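Local structure of uncharacterized CBS domain-containing proteins (Corynebacterium glutamicum, 2P3H) at residues A[18-22]-A[23-27]. The protein is of unknown function but is a putative membrane hemolysin or transport protein that may bind flavin adenine dinucleotide; the part described here is its CorC_HlyC (transporter-associated) domain. Sequence-based numbering, arbitrary orientation. Where two conformers were deposited one is given.
Sequences GDTPL and DEVER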
# COMPACT_ATOMS: atom_id res chain seq x y z
N GLY A 18 7.59 -7.94 -0.49
CA GLY A 18 6.31 -8.30 -1.09
C GLY A 18 5.37 -9.01 -0.14
O GLY A 18 4.15 -8.99 -0.36
N ASP A 19 5.92 -9.62 0.90
CA ASP A 19 5.12 -10.38 1.87
C ASP A 19 4.92 -9.64 3.19
O ASP A 19 4.53 -10.23 4.20
CB ASP A 19 5.74 -11.76 2.10
CG ASP A 19 7.07 -11.70 2.84
OD1 ASP A 19 7.61 -10.59 3.05
OD2 ASP A 19 7.56 -12.78 3.22
N THR A 20 5.14 -8.33 3.17
CA THR A 20 4.95 -7.53 4.37
C THR A 20 3.51 -7.60 4.88
O THR A 20 2.58 -7.34 4.13
CB THR A 20 5.32 -6.06 4.10
OG1 THR A 20 6.67 -5.98 3.62
CG2 THR A 20 5.20 -5.24 5.39
N PRO A 21 3.33 -7.96 6.16
CA PRO A 21 1.98 -8.01 6.73
C PRO A 21 1.31 -6.65 6.64
O PRO A 21 1.97 -5.62 6.85
CB PRO A 21 2.24 -8.40 8.18
CG PRO A 21 3.56 -9.23 8.10
CD PRO A 21 4.35 -8.40 7.14
N LEU A 22 0.02 -6.63 6.32
CA LEU A 22 -0.69 -5.37 6.19
C LEU A 22 -0.71 -4.54 7.45
O LEU A 22 -0.59 -3.32 7.38
CB LEU A 22 -2.13 -5.60 5.69
CG LEU A 22 -2.13 -5.93 4.19
CD1 LEU A 22 -3.49 -6.44 3.76
CD2 LEU A 22 -1.71 -4.71 3.35
N ASP A 23 -0.86 -5.16 8.62
CA ASP A 23 -0.84 -4.32 9.84
C ASP A 23 0.46 -3.51 9.98
O ASP A 23 0.43 -2.39 10.48
CB ASP A 23 -1.22 -5.10 11.12
CG ASP A 23 -0.27 -6.23 11.45
OD1 ASP A 23 0.55 -6.66 10.60
OD2 ASP A 23 -0.35 -6.71 12.60
N GLU A 24 1.57 -4.12 9.56
CA GLU A 24 2.91 -3.54 9.57
C GLU A 24 2.99 -2.33 8.63
O GLU A 24 3.50 -1.27 9.00
CB GLU A 24 3.91 -4.62 9.14
CG GLU A 24 5.32 -4.45 9.65
CD GLU A 24 6.06 -5.79 9.77
OE1 GLU A 24 5.64 -6.63 10.60
OE2 GLU A 24 7.06 -5.99 9.04
N VAL A 25 2.49 -2.50 7.41
CA VAL A 25 2.40 -1.41 6.42
C VAL A 25 1.56 -0.26 6.99
O VAL A 25 1.92 0.91 6.87
CB VAL A 25 1.80 -1.89 5.07
CG1 VAL A 25 1.67 -0.70 4.10
CG2 VAL A 25 2.69 -2.99 4.45
N GLU A 26 0.38 -0.58 7.54
CA GLU A 26 -0.47 0.45 8.14
C GLU A 26 0.23 1.25 9.24
O GLU A 26 0.13 2.48 9.28
CB GLU A 26 -1.77 -0.18 8.66
CG GLU A 26 -2.62 -0.78 7.56
CD GLU A 26 -3.85 -1.48 8.11
OE1 GLU A 26 -3.85 -1.88 9.30
OE2 GLU A 26 -4.83 -1.61 7.35
N ARG A 27 0.97 0.57 10.12
CA ARG A 27 1.72 1.23 11.18
C ARG A 27 2.76 2.18 10.58
O ARG A 27 2.95 3.32 11.06
CB ARG A 27 2.40 0.16 12.07
CG ARG A 27 2.53 0.48 13.54
CD ARG A 27 2.39 -0.79 14.48
NE ARG A 27 3.06 -2.03 13.98
CZ ARG A 27 2.46 -3.21 13.74
NH1 ARG A 27 1.16 -3.40 13.91
NH2 ARG A 27 3.17 -4.23 13.30
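The bond between Pro21 O and Val25 N closes the first turn of helix 22-29 in the CorC_HlyC domain, where the chain has left strand 13-17 of the antiparallel sheet and Pro21 stands at the N-cap. Pro21 O receives Val25 N at 3.2 Å with an N-H...O angle of 163°. A weak second bond reaches the same oxygen from Glu24 N, bent to 122°. One residue on, Glu26 N donates to Leu22 O at 2.9 Å and nearly straight.

Apolar packing joins the loop to the buried side of the helix. A chi1 of -57° puts Thr20 OG1 beside the backbone N, hydrogen-bonded to Asp17 O, and leaves CG2 anti to that N, against the helix. Thr20 CG2 lies 3.5 Å from Val25 CG2, closer than ordinary methyl contact, and 4.0 Å from Glu24 CB; the side chains of Val25 and Glu24 both cross that of Thr20 at about a right angle. Ile41 and Ile6 also touch Thr20, placing the contact between helix 41-49 and strand 6-10. The Leu22 side chain packs on Ile41 and Leu44 of helix 41-49.

The remaining contacts involve acidic side chains. In the conformer described, one of two, Glu24 runs alongside the Pro21 ring, pointing the same way; its carboxylate carbon CD comes within 4.1 Å of Pro21 CD, and the carboxylate lies near Asp5. Glu26 CG passes close to Leu22 O, and the extended chain beyond it carries OE2 to a hydrogen bond with Leu33 N. At the outer side, Asp23 OD1 rests 3.4 Å from Pro21 CB, and Asp23 OD2 faces the guanidinium edge of Arg27 in a long salt bridge, 3.9 Å from NH1.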